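PDB 4WCJ: polysaccharide deacetylase, which probably removes N-acetyl groups from poly-beta-1,6-N-acetyl-D-glucosamine as a zinc-containing family 4 carbohydrate esterase. Local coordinates for residues Glu79-Gly84 / Asn235-Ala240; Gln33-Val38 / Pro89-Leu94; Thr201-Tyr206 / Leu226-Arg231; Val70-Pro75 / Arg115-Leu120. All blocks are in the same frame, centred on the assembly; numbering follows the deposited sequence.

In the fold
Interaction 2 opens first, at 33-38. Interactions 4 and 1 open next, at 70-75 and 79-84. Interaction 2 then closes at 89-94, pairing the strands 36-42 and 91-99. Interaction 4 closes at 115-120 and sets the link from strand 71-72 to helix 75-82 against the run into strand 119-123. Interaction 3 is a short local loop, from 201-206 to 226-231, elsewhere in the curled parallel sheet. Interaction 1 closes last, at 235-240, and so spans all of interaction 3. Interactions 1, 2 and 4 cross one another along the chain. Helix 75-82 carries interaction 1 and touches the other three: Y81 packs on L92, E79 hydrogen-bonds Y203 and forms a salt bridge with R202, and P75 begins the helix beside L120.

Interaction 1: Glu79-Gly84 / Asn235-Ala240; sequences EDYLAG and NRPGDA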
loop_
_atom_site.group_PDB
_atom_site.type_symbol
_atom_site.label_atom_id
_atom_site.label_comp_id
_atom_site.label_asym_id
_atom_site.label_seq_id
_atom_site.Cartn_x
_atom_site.Cartn_y
_atom_site.Cartn_z
ATOM N N GLU A 79 4.461 10.827 -4.633
ATOM C CA GLU A 79 5.518 10.583 -5.605
ATOM C C GLU A 79 6.266 11.865 -5.914
ATOM O O GLU A 79 7.491 11.877 -5.973
ATOM C CB GLU A 79 4.966 10.000 -6.907
ATOM C CG GLU A 79 6.074 9.571 -7.876
ATOM C CD GLU A 79 5.556 9.305 -9.274
ATOM O OE1 GLU A 79 6.323 9.516 -10.241
ATOM O OE2 GLU A 79 4.388 8.881 -9.403
ATOM N N ASP A 80 5.523 12.943 -6.126
ATOM C CA ASP A 80 6.159 14.214 -6.413
ATOM C C ASP A 80 6.900 14.743 -5.180
ATOM O O ASP A 80 7.927 15.405 -5.309
ATOM C CB ASP A 80 5.128 15.226 -6.913
ATOM C CG ASP A 80 4.559 14.850 -8.261
ATOM O OD1 ASP A 80 5.235 14.109 -9.004
ATOM O OD2 ASP A 80 3.435 15.284 -8.575
ATOM N N TYR A 81 6.390 14.434 -3.991
ATOM C CA TYR A 81 7.040 14.862 -2.758
ATOM C C TYR A 81 8.364 14.141 -2.559
ATOM O O TYR A 81 9.401 14.772 -2.380
ATOM C CB TYR A 81 6.135 14.621 -1.551
ATOM C CG TYR A 81 6.784 14.929 -0.217
ATOM C CD1 TYR A 81 7.024 16.235 0.174
ATOM C CD2 TYR A 81 7.145 13.908 0.654
ATOM C CE1 TYR A 81 7.611 16.522 1.396
ATOM C CE2 TYR A 81 7.736 14.186 1.881
ATOM C CZ TYR A 81 7.965 15.494 2.244
ATOM O OH TYR A 81 8.539 15.788 3.452
ATOM N N LEU A 82 8.314 12.813 -2.607
ATOM C CA LEU A 82 9.497 11.985 -2.385
ATOM C C LEU A 82 10.537 12.170 -3.479
ATOM O O LEU A 82 11.734 11.996 -3.248
ATOM C CB LEU A 82 9.097 10.518 -2.287
ATOM C CG LEU A 82 8.354 10.184 -0.996
ATOM C CD1 LEU A 82 8.121 8.689 -0.888
ATOM C CD2 LEU A 82 9.135 10.684 0.209
ATOM N N ALA A 83 10.073 12.537 -4.670
ATOM C CA ALA A 83 10.981 12.827 -5.766
ATOM C C ALA A 83 11.494 14.259 -5.661
ATOM O O ALA A 83 12.311 14.683 -6.472
ATOM C CB ALA A 83 10.297 12.604 -7.105
ATOM N N GLY A 84 10.996 14.999 -4.670
ATOM C CA GLY A 84 11.414 16.373 -4.442
ATOM C C GLY A 84 11.101 17.263 -5.632
ATOM O O GLY A 84 11.662 18.351 -5.782
ATOM N N ASN A 235 9.502 9.217 5.658
ATOM C CA ASN A 235 10.043 9.397 4.318
ATOM C C ASN A 235 10.248 10.874 4.005
ATOM O O ASN A 235 9.417 11.709 4.356
ATOM C CB ASN A 235 9.126 8.746 3.277
ATOM C CG ASN A 235 8.999 7.240 3.481
ATOM O OD1 ASN A 235 9.898 6.475 3.129
ATOM N ND2 ASN A 235 7.886 6.813 4.067
ATOM N N ARG A 236 11.371 11.180 3.357
ATOM C CA ARG A 236 11.770 12.557 3.078
ATOM C C ARG A 236 12.014 12.758 1.581
ATOM O O ARG A 236 12.251 11.789 0.861
ATOM C CB ARG A 236 13.029 12.910 3.878
ATOM C CG ARG A 236 12.840 12.909 5.393
ATOM C CD ARG A 236 12.071 14.138 5.860
ATOM N NE ARG A 236 12.773 15.378 5.526
ATOM C CZ ARG A 236 12.275 16.599 5.709
ATOM N NH1 ARG A 236 12.990 17.664 5.368
ATOM N NH2 ARG A 236 11.065 16.758 6.233
ATOM N N PRO A 237 11.952 14.014 1.101
ATOM C CA PRO A 237 12.242 14.247 -0.320
ATOM C C PRO A 237 13.607 13.690 -0.721
ATOM O O PRO A 237 14.580 13.829 0.025
ATOM C CB PRO A 237 12.209 15.773 -0.438
ATOM C CG PRO A 237 11.293 16.210 0.650
ATOM C CD PRO A 237 11.525 15.247 1.786
ATOM N N GLY A 238 13.664 13.041 -1.879
ATOM C CA GLY A 238 14.894 12.425 -2.342
ATOM C C GLY A 238 15.014 10.961 -1.963
ATOM O O GLY A 238 16.065 10.348 -2.154
ATOM N N ASP A 239 13.942 10.396 -1.422
ATOM C CA ASP A 239 13.939 8.979 -1.070
ATOM C C ASP A 239 13.444 8.115 -2.222
ATOM O O ASP A 239 13.634 6.905 -2.213
ATOM C CB ASP A 239 13.076 8.728 0.167
ATOM C CG ASP A 239 13.811 9.013 1.465
ATOM O OD1 ASP A 239 15.038 9.248 1.425
ATOM O OD2 ASP A 239 13.157 8.988 2.529
ATOM N N ALA A 240 12.793 8.735 -3.206
ATOM C CA ALA A 240 12.271 7.991 -4.347
ATOM C C ALA A 240 13.395 7.218 -5.035
ATOM O O ALA A 240 14.510 7.716 -5.134
ATOM C CB ALA A 240 11.578 8.941 -5.338
#
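L82 O receives three backbone N-H groups from the loop 235-240. The main bond comes from G238 N, 2.6 Å from L82 O, with the donor above the carbonyl plane. D239 N and A240 N also donate to L82 O, but both bonds are weak. The loop is shaped by a type II turn from R236 to D239. R236 N donates almost straight (177°) to D239 OD2, 2.9 Å away, from above the carboxylate plane. The same carboxylate oxygen forms a salt bridge with K233. R236 NH2 bonds to D35 O.

Packing lies around this polar centre. P237 CG sits over one face of the Y81 ring, 4.1 Å from the ring centroid, in a CH-pi contact. Y81 has CG anti to its backbone N (chi1 175°), which carries the ring out to the proline. N235 O lies at the ring edge, in its plane. Replacing Y81 by an alanine would probably leave P237 without the ring face it packs on. L82 CD2 touches N235 CB at 3.6 Å, and L82 CB faces A240 CB at 4.2 Å. N235 ND2 is held by G244 O and L37 O.

G84, with positive phi, closes the helix in a Schellman motif. The whole is a capped helix C-terminus, held against the loop that leads into strand 242-247.

Interaction 2: Gln33-Val38 / Pro89-Leu94; sequences QGDGLV and PGKLVL
L37 pairs with L92 in parallel, and G36 and V38 on either side of it bond to L92. The backbone bonds come first. L92 N donates to G36 O at 2.8 Å, V38 N to L92 O at 2.9 Å, and L94 N to V38 O at 3.0 Å. A fourth bond, G36 N to G90 O, is bent and weak. V38 O also has V93 CA 3.1 Å away, in a CA-H...O contact. L92 O has a similar contact from L37 CA. The directions of 36-38 and 91-94 differ by 28°.

The apolar contacts fall on two faces. On one face L37 CD1 rests against L92 CB at 3.8 Å and reaches on to L94 CB at 4.2 Å. The L37 branch gets there because CG is anti to the backbone N (chi1 171°) and lies beside the carbonyl carbon. On the other face V38 CB and V93 CG2 meet more loosely, at 4.4 Å. Before the strands begin, D35 CB lies against G90 O.

Charge plays a smaller part. The D35 and K91 side chains cross at about a right angle, but D35 OD1 and K91 NZ are 4.6 Å apart, beyond a salt bridge. K91 bends at chi2 and chi3, and its amine bonds to W259 O and makes a cation-pi contact with W259.

Around the pair, helix 75-82 packs on the L37 and L92 face through Y81. W259 of helix 253-261 touches V38 and V93 on the other face. Strand 91-99 is also paired on its other side: R71 and V73 bond to V93, away from V38.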
loop_
_atom_site.group_PDB
_atom_site.type_symbol
_atom_site.label_atom_id
_atom_site.label_comp_id
_atom_site.label_asym_id
_atom_site.label_seq_id
_atom_site.Cartn_x
_atom_site.Cartn_y
_atom_site.Cartn_z
ATOM N N GLN A 33 10.244 10.459 13.902
ATOM C CA GLN A 33 10.433 11.837 14.347
ATOM C C GLN A 33 10.506 12.809 13.169
ATOM O O GLN A 33 11.030 12.475 12.106
ATOM C CB GLN A 33 11.699 11.961 15.199
ATOM C CG GLN A 33 11.620 11.259 16.549
ATOM C CD GLN A 33 12.929 11.300 17.313
ATOM O OE1 GLN A 33 13.815 12.101 17.007
ATOM N NE2 GLN A 33 13.061 10.431 18.312
ATOM N N GLY A 34 9.969 14.009 13.365
ATOM C CA GLY A 34 10.150 15.091 12.414
ATOM C C GLY A 34 9.142 15.187 11.283
ATOM O O GLY A 34 8.368 14.262 11.029
ATOM N N ASP A 35 9.164 16.332 10.603
ATOM C CA ASP A 35 8.322 16.570 9.436
ATOM C C ASP A 35 8.696 15.635 8.294
ATOM O O ASP A 35 9.862 15.301 8.105
ATOM C CB ASP A 35 8.437 18.026 8.967
ATOM C CG ASP A 35 7.737 19.004 9.896
ATOM O OD1 ASP A 35 6.844 18.582 10.660
ATOM O OD2 ASP A 35 8.072 20.204 9.847
ATOM N N GLY A 36 7.702 15.223 7.518
ATOM C CA GLY A 36 7.950 14.317 6.416
ATOM C C GLY A 36 6.741 13.445 6.156
ATOM O O GLY A 36 5.678 13.675 6.729
ATOM N N LEU A 37 6.916 12.429 5.317
ATOM C CA LEU A 37 5.818 11.572 4.885
ATOM C C LEU A 37 5.819 10.206 5.555
ATOM O O LEU A 37 6.735 9.419 5.345
ATOM C CB LEU A 37 5.878 11.374 3.372
ATOM C CG LEU A 37 4.916 10.334 2.782
ATOM C CD1 LEU A 37 3.464 10.761 2.951
ATOM C CD2 LEU A 37 5.242 10.067 1.319
ATOM N N VAL A 38 4.786 9.920 6.338
ATOM C CA VAL A 38 4.589 8.573 6.867
ATOM C C VAL A 38 3.516 7.870 6.046
ATOM O O VAL A 38 2.475 8.448 5.745
ATOM C CB VAL A 38 4.205 8.590 8.371
ATOM C CG1 VAL A 38 3.547 7.282 8.790
ATOM C CG2 VAL A 38 5.434 8.880 9.220
ATOM N N PRO A 89 5.830 21.059 2.451
ATOM C CA PRO A 89 6.460 20.963 3.775
ATOM C C PRO A 89 5.563 20.291 4.820
ATOM O O PRO A 89 4.490 19.790 4.485
ATOM C CB PRO A 89 6.712 22.431 4.134
ATOM C CG PRO A 89 5.676 23.216 3.329
ATOM C CD PRO A 89 4.966 22.248 2.405
ATOM N N GLY A 90 6.022 20.265 6.069
ATOM C CA GLY A 90 5.227 19.766 7.181
ATOM C C GLY A 90 5.067 18.256 7.313
ATOM O O GLY A 90 5.888 17.476 6.829
ATOM N N LYS A 91 3.974 17.864 7.964
ATOM C CA LYS A 91 3.685 16.481 8.341
ATOM C C LYS A 91 2.694 15.793 7.385
ATOM O O LYS A 91 1.508 16.116 7.397
ATOM C CB LYS A 91 3.119 16.470 9.762
ATOM C CG LYS A 91 3.393 15.229 10.545
ATOM C CD LYS A 91 4.550 15.428 11.516
ATOM C CE LYS A 91 4.071 15.999 12.841
ATOM N NZ LYS A 91 5.118 15.890 13.900
ATOM N N LEU A 92 3.169 14.829 6.596
ATOM C CA LEU A 92 2.342 14.203 5.553
ATOM C C LEU A 92 2.046 12.726 5.824
ATOM O O LEU A 92 2.866 12.027 6.419
ATOM C CB LEU A 92 3.030 14.338 4.194
ATOM C CG LEU A 92 3.705 15.686 3.932
ATOM C CD1 LEU A 92 4.450 15.660 2.617
ATOM C CD2 LEU A 92 2.687 16.817 3.950
ATOM N N VAL A 93 0.881 12.253 5.381
ATOM C CA VAL A 93 0.523 10.838 5.510
ATOM C C VAL A 93 -0.191 10.306 4.269
ATOM O O VAL A 93 -1.104 10.939 3.749
ATOM C CB VAL A 93 -0.375 10.581 6.746
ATOM C CG1 VAL A 93 -0.988 9.186 6.697
ATOM C CG2 VAL A 93 0.423 10.743 8.021
ATOM N N LEU A 94 0.248 9.138 3.804
ATOM C CA LEU A 94 -0.437 8.390 2.757
ATOM C C LEU A 94 -1.052 7.117 3.334
ATOM O O LEU A 94 -0.370 6.330 4.005
ATOM C CB LEU A 94 0.528 8.034 1.625
ATOM C CG LEU A 94 -0.033 7.158 0.500
ATOM C CD1 LEU A 94 -1.242 7.814 -0.154
ATOM C CD2 LEU A 94 1.031 6.873 -0.539
#

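Interaction 3: Thr201-Tyr206 / Leu226-Arg231; sequences TRYFAY and LVFTLR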
loop_
_atom_site.group_PDB
_atom_site.type_symbol
_atom_site.label_atom_id
_atom_site.label_comp_id
_atom_site.label_asym_id
_atom_site.label_seq_id
_atom_site.Cartn_x
_atom_site.Cartn_y
_atom_site.Cartn_z
ATOM N N THR A 201 0.474 1.274 -14.395
ATOM C CA THR A 201 0.659 1.086 -12.958
ATOM C C THR A 201 1.986 1.674 -12.485
ATOM O O THR A 201 3.046 1.135 -12.786
ATOM C CB THR A 201 0.612 -0.409 -12.582
ATOM O OG1 THR A 201 -0.554 -1.007 -13.157
ATOM C CG2 THR A 201 0.604 -0.595 -11.064
ATOM N N ARG A 202 1.932 2.765 -11.728
ATOM C CA ARG A 202 3.165 3.411 -11.269
ATOM C C ARG A 202 3.743 2.807 -9.981
ATOM O O ARG A 202 4.948 2.935 -9.706
ATOM C CB ARG A 202 2.917 4.908 -11.055
ATOM C CG ARG A 202 2.541 5.667 -12.312
ATOM C CD ARG A 202 2.354 7.161 -12.042
ATOM N NE ARG A 202 3.617 7.888 -11.932
ATOM C CZ ARG A 202 4.357 8.262 -12.973
ATOM N NH1 ARG A 202 5.487 8.936 -12.786
ATOM N NH2 ARG A 202 3.973 7.960 -14.208
ATOM N N TYR A 203 2.907 2.131 -9.193
ATOM C CA TYR A 203 3.298 1.802 -7.825
ATOM C C TYR A 203 3.266 0.315 -7.502
ATOM O O TYR A 203 2.323 -0.386 -7.863
ATOM C CB TYR A 203 2.390 2.558 -6.854
ATOM C CG TYR A 203 2.298 4.022 -7.200
ATOM C CD1 TYR A 203 3.447 4.772 -7.388
ATOM C CD2 TYR A 203 1.071 4.648 -7.367
ATOM C CE1 TYR A 203 3.387 6.112 -7.722
ATOM C CE2 TYR A 203 1.001 5.983 -7.697
ATOM C CZ TYR A 203 2.160 6.712 -7.873
ATOM O OH TYR A 203 2.083 8.053 -8.213
ATOM N N PHE A 204 4.287 -0.149 -6.780
ATOM C CA PHE A 204 4.400 -1.558 -6.414
ATOM C C PHE A 204 4.701 -1.722 -4.926
ATOM O O PHE A 204 5.477 -0.952 -4.357
ATOM C CB PHE A 204 5.504 -2.236 -7.244
ATOM C CG PHE A 204 5.601 -3.728 -7.035
ATOM C CD1 PHE A 204 6.347 -4.258 -5.984
ATOM C CD2 PHE A 204 4.983 -4.598 -7.914
ATOM C CE1 PHE A 204 6.436 -5.618 -5.805
ATOM C CE2 PHE A 204 5.075 -5.966 -7.736
ATOM C CZ PHE A 204 5.794 -6.476 -6.685
ATOM N N ALA A 205 4.088 -2.730 -4.308
ATOM C CA ALA A 205 4.367 -3.081 -2.910
ATOM C C ALA A 205 4.793 -4.535 -2.811
ATOM O O ALA A 205 4.103 -5.431 -3.308
ATOM C CB ALA A 205 3.154 -2.828 -2.030
ATOM N N TYR A 206 5.936 -4.767 -2.173
ATOM C CA TYR A 206 6.433 -6.125 -1.964
ATOM C C TYR A 206 5.594 -6.874 -0.944
ATOM O O TYR A 206 5.410 -6.392 0.174
ATOM C CB TYR A 206 7.879 -6.109 -1.471
ATOM C CG TYR A 206 8.943 -5.801 -2.506
ATOM C CD1 TYR A 206 9.143 -6.637 -3.601
ATOM C CD2 TYR A 206 9.774 -4.698 -2.366
ATOM C CE1 TYR A 206 10.121 -6.367 -4.540
ATOM C CE2 TYR A 206 10.763 -4.425 -3.302
ATOM C CZ TYR A 206 10.930 -5.261 -4.386
ATOM O OH TYR A 206 11.920 -4.995 -5.311
ATOM N N LEU A 226 7.475 4.136 -7.855
ATOM C CA LEU A 226 7.645 3.945 -6.420
ATOM C C LEU A 226 7.513 2.485 -6.050
ATOM O O LEU A 226 6.637 1.777 -6.558
ATOM C CB LEU A 226 6.632 4.759 -5.618
ATOM C CG LEU A 226 6.730 6.281 -5.679
ATOM C CD1 LEU A 226 5.530 6.895 -4.971
ATOM C CD2 LEU A 226 8.045 6.802 -5.086
ATOM N N VAL A 227 8.385 2.066 -5.145
ATOM C CA VAL A 227 8.430 0.706 -4.634
ATOM C C VAL A 227 8.275 0.785 -3.119
ATOM O O VAL A 227 9.075 1.430 -2.441
ATOM C CB VAL A 227 9.745 0.011 -5.018
ATOM C CG1 VAL A 227 9.794 -1.398 -4.444
ATOM C CG2 VAL A 227 9.913 0.002 -6.545
ATOM N N PHE A 228 7.224 0.163 -2.595
ATOM C CA PHE A 228 6.881 0.300 -1.181
ATOM C C PHE A 228 7.283 -0.908 -0.349
ATOM O O PHE A 228 7.025 -2.049 -0.734
ATOM C CB PHE A 228 5.384 0.519 -1.012
ATOM C CG PHE A 228 4.894 1.832 -1.545
ATOM C CD1 PHE A 228 4.763 2.040 -2.911
ATOM C CD2 PHE A 228 4.540 2.849 -0.678
ATOM C CE1 PHE A 228 4.296 3.246 -3.404
ATOM C CE2 PHE A 228 4.067 4.058 -1.161
ATOM C CZ PHE A 228 3.946 4.254 -2.529
ATOM N N THR A 229 7.891 -0.628 0.798
ATOM C CA THR A 229 8.365 -1.649 1.725
ATOM C C THR A 229 7.632 -1.534 3.056
ATOM O O THR A 229 6.775 -0.675 3.213
ATOM C CB THR A 229 9.875 -1.507 1.969
ATOM O OG1 THR A 229 10.134 -0.363 2.797
ATOM C CG2 THR A 229 10.633 -1.332 0.657
ATOM N N LEU A 230 7.993 -2.383 4.021
ATOM C CA LEU A 230 7.467 -2.269 5.384
ATOM C C LEU A 230 8.576 -1.824 6.345
ATOM O O LEU A 230 8.601 -2.207 7.520
ATOM C CB LEU A 230 6.847 -3.594 5.845
ATOM C CG LEU A 230 5.540 -3.968 5.139
ATOM C CD1 LEU A 230 5.053 -5.356 5.539
ATOM C CD2 LEU A 230 4.464 -2.910 5.400
ATOM N N ARG A 231 9.500 -1.019 5.831
ATOM C CA ARG A 231 10.500 -0.360 6.665
ATOM C C ARG A 231 9.865 0.874 7.296
ATOM O O ARG A 231 9.603 1.860 6.611
ATOM C CB ARG A 231 11.741 0.020 5.845
ATOM C CG ARG A 231 12.953 0.378 6.688
ATOM C CD ARG A 231 14.200 0.597 5.836
ATOM N NE ARG A 231 14.666 -0.619 5.166
ATOM C CZ ARG A 231 15.801 -0.697 4.472
ATOM N NH1 ARG A 231 16.586 0.367 4.359
ATOM N NH2 ARG A 231 16.154 -1.836 3.891
HETATM O O HOH W 1 5.796 -3.795 1.187
#
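Y203 and L226 lie side by side and point the same way. L226 CD1 touches Y203 CE1 at 3.6 Å, coming obliquely to the ring. As bridge partners they leave the same face of the sheet, and with CG anti to the carbonyl carbon in both (Y203 chi1 -49°) they stay alongside each other. R202 CB sits over the centre of the Y203 ring. F228 points to that same face, and its CE1 meets Y203 CB at 4.0 Å. The F228 ring presents an edge to F204 O, which lies in the ring plane. A205 CB packs on F228 CB at 4.1 Å. Y206 crosses V227 obliquely, with Y206 CE2 only 3.4 Å from V227 CG1. Y206 OH bonds to D216 and T215.

The backbones beneath are parallel neighbours of one beta-alpha-beta unit, linked through helix 213-221. F204 N donates to L226 O at 3.0 Å. F228 N donates to F204 O at 2.7 Å, and Y206 N to F228 O at 3.3 Å. L226 N reaches R202 O only weakly. A water donates to both Y206 O and F228 O and so links the two backbones beside the Y206 N to F228 O bond.

The Y203 hydroxyl bonds to E79 OE2, and R202 forms a salt bridge with E79 OE1. A leucine in place of Y203 would probably leave E79 OE2 without this partner. The contact thus joins an apolar strand pair to a polar anchor on helix 75-82. At its other end A205 O accepts from ND1 of the zinc ligand H157, which is likely to help fix that imidazole's rotation.

Interaction 4: Val70-Pro75 / Arg115-Leu120; sequences VRFVTP and RKIPFL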
loop_
_atom_site.group_PDB
_atom_site.type_symbol
_atom_site.label_atom_id
_atom_site.label_comp_id
_atom_site.label_asym_id
_atom_site.label_seq_id
_atom_site.Cartn_x
_atom_site.Cartn_y
_atom_site.Cartn_z
ATOM N N VAL A 70 -2.525 16.519 10.776
ATOM C CA VAL A 70 -1.860 15.749 9.726
ATOM C C VAL A 70 -2.538 15.939 8.360
ATOM O O VAL A 70 -3.763 15.847 8.254
ATOM C CB VAL A 70 -1.834 14.248 10.083
ATOM C CG1 VAL A 70 -1.667 13.398 8.846
ATOM C CG2 VAL A 70 -0.735 13.958 11.104
ATOM N N ARG A 71 -1.739 16.209 7.327
ATOM C CA ARG A 71 -2.248 16.343 5.960
ATOM C C ARG A 71 -2.229 15.016 5.198
ATOM O O ARG A 71 -1.168 14.410 5.021
ATOM C CB ARG A 71 -1.435 17.387 5.188
ATOM C CG ARG A 71 -1.580 17.291 3.680
ATOM C CD ARG A 71 -1.046 18.528 2.979
ATOM N NE ARG A 71 -1.456 18.566 1.577
ATOM C CZ ARG A 71 -1.381 19.644 0.802
ATOM N NH1 ARG A 71 -0.915 20.784 1.294
ATOM N NH2 ARG A 71 -1.779 19.583 -0.465
ATOM N N PHE A 72 -3.399 14.565 4.750
ATOM C CA PHE A 72 -3.486 13.354 3.935
ATOM C C PHE A 72 -3.216 13.660 2.465
ATOM O O PHE A 72 -3.854 14.528 1.852
ATOM C CB PHE A 72 -4.848 12.676 4.091
ATOM C CG PHE A 72 -5.074 12.059 5.443
ATOM C CD1 PHE A 72 -5.646 12.795 6.466
ATOM C CD2 PHE A 72 -4.714 10.737 5.692
ATOM C CE1 PHE A 72 -5.862 12.230 7.710
ATOM C CE2 PHE A 72 -4.935 10.165 6.928
ATOM C CZ PHE A 72 -5.504 10.915 7.944
ATOM N N VAL A 73 -2.284 12.899 1.911
ATOM C CA VAL A 73 -1.657 13.142 0.622
ATOM C C VAL A 73 -2.112 12.091 -0.415
ATOM O O VAL A 73 -2.385 10.941 -0.061
ATOM C CB VAL A 73 -0.109 13.138 0.811
ATOM C CG1 VAL A 73 0.571 11.949 0.110
ATOM C CG2 VAL A 73 0.511 14.481 0.437
ATOM N N THR A 74 -2.231 12.484 -1.685
ATOM C CA THR A 74 -2.571 11.528 -2.744
ATOM C C THR A 74 -1.332 10.735 -3.143
ATOM O O THR A 74 -0.209 11.173 -2.888
ATOM C CB THR A 74 -3.145 12.225 -4.010
ATOM O OG1 THR A 74 -2.134 13.048 -4.602
ATOM C CG2 THR A 74 -4.364 13.069 -3.671
ATOM N N PRO A 75 -1.522 9.560 -3.764
ATOM C CA PRO A 75 -0.337 8.851 -4.255
ATOM C C PRO A 75 0.522 9.705 -5.203
ATOM O O PRO A 75 1.747 9.650 -5.106
ATOM C CB PRO A 75 -0.938 7.637 -4.974
ATOM C CG PRO A 75 -2.200 7.374 -4.231
ATOM C CD PRO A 75 -2.747 8.756 -3.928
ATOM N N ARG A 115 -14.734 11.058 4.396
ATOM C CA ARG A 115 -13.688 11.988 4.817
ATOM C C ARG A 115 -12.861 12.516 3.646
ATOM O O ARG A 115 -11.967 13.337 3.842
ATOM C CB ARG A 115 -12.763 11.311 5.834
ATOM C CG ARG A 115 -13.420 11.098 7.176
ATOM C CD ARG A 115 -12.763 9.991 7.973
ATOM N NE ARG A 115 -13.451 9.800 9.246
ATOM C CZ ARG A 115 -14.603 9.152 9.381
ATOM N NH1 ARG A 115 -15.159 9.038 10.580
ATOM N NH2 ARG A 115 -15.208 8.627 8.318
ATOM N N LYS A 116 -13.169 12.049 2.435
ATOM C CA LYS A 116 -12.447 12.457 1.223
ATOM C C LYS A 116 -10.946 12.181 1.311
ATOM O O LYS A 116 -10.133 12.953 0.801
ATOM C CB LYS A 116 -12.670 13.944 0.921
ATOM C CG LYS A 116 -14.058 14.300 0.435
ATOM C CD LYS A 116 -14.126 15.782 0.111
ATOM C CE LYS A 116 -15.553 16.285 0.072
ATOM N NZ LYS A 116 -15.601 17.772 0.023
ATOM N N ILE A 117 -10.593 11.078 1.964
ATOM C CA ILE A 117 -9.198 10.683 2.120
ATOM C C ILE A 117 -8.766 9.731 1.007
ATOM O O ILE A 117 -9.318 8.633 0.853
ATOM C CB ILE A 117 -8.957 10.027 3.498
ATOM C CG1 ILE A 117 -9.133 11.065 4.608
ATOM C CG2 ILE A 117 -7.564 9.407 3.565
ATOM C CD1 ILE A 117 -9.204 10.475 5.997
ATOM N N PRO A 118 -7.761 10.144 0.232
ATOM C CA PRO A 118 -7.204 9.294 -0.821
ATOM C C PRO A 118 -6.514 8.069 -0.227
ATOM O O PRO A 118 -6.151 8.078 0.949
ATOM C CB PRO A 118 -6.177 10.198 -1.512
ATOM C CG PRO A 118 -6.279 11.544 -0.843
ATOM C CD PRO A 118 -6.938 11.338 0.470
ATOM N N PHE A 119 -6.343 7.025 -1.025
ATOM C CA PHE A 119 -5.579 5.874 -0.571
ATOM C C PHE A 119 -5.026 5.078 -1.745
ATOM O O PHE A 119 -5.558 5.121 -2.855
ATOM C CB PHE A 119 -6.433 4.980 0.347
ATOM C CG PHE A 119 -7.669 4.405 -0.308
ATOM C CD1 PHE A 119 -8.765 5.206 -0.595
ATOM C CD2 PHE A 119 -7.743 3.049 -0.597
ATOM C CE1 PHE A 119 -9.893 4.676 -1.186
ATOM C CE2 PHE A 119 -8.873 2.512 -1.182
ATOM C CZ PHE A 119 -9.950 3.323 -1.470
ATOM N N LEU A 120 -3.931 4.368 -1.498
ATOM C CA LEU A 120 -3.338 3.503 -2.499
ATOM C C LEU A 120 -3.687 2.055 -2.148
ATOM O O LEU A 120 -3.409 1.595 -1.042
ATOM C CB LEU A 120 -1.817 3.697 -2.561
ATOM C CG LEU A 120 -1.139 3.697 -3.938
ATOM C CD1 LEU A 120 0.363 4.015 -3.832
ATOM C CD2 LEU A 120 -1.370 2.395 -4.679
HETATM O O HOH W 2 -3.886 9.294 2.160
#
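I117 CD1 sits over the centre of the F72 ring. It is 4.1 Å from the ring centroid and 8° off the normal, a CH-pi contact. I117 CG2 also touches F72 CD2, at 3.8 Å. The two isoleucine branches therefore share the ring: CG2 is anti to the backbone N and reaches the ring rim, while CG1 carries CD1 over the middle.

P118 is next. Its CG meets T74 CG2 at 3.7 Å, and its CD lies 4.4 Å from F72 CB. P75 CG then packs on L120 CG at 3.8 Å, so the row of contacts runs from F72 to P75 along one segment and from I117 to L120 along the other. The two backbones are not directly bonded. A water spans them instead, donating to V73 O at 3.1 Å and to P118 O at 2.8 Å.

Other bonds hold these groups in place. T74 is the N-cap of helix 75-82. Its OG1 stands between the backbone N and the carbonyl carbon (chi1 65°) and caps a backbone N early in the helix, while CG2 is left to face P118. T74 N in turn bonds to E77 OE1. On the other segment, K116 has positive phi and closes helix 102-114 with a Schellman motif, just ahead of I117.

Strand 91-99 pairs with both strands concerned, 71-72 and 119-123. Helix 55-67 reaches the F72 side through L65 and R66, and L112 of helix 102-114 touches I117. The F119 side chain starts away from this contact and touches V104 and F109 of helix 102-114, and P75 also rests on V153 of strand 152-156.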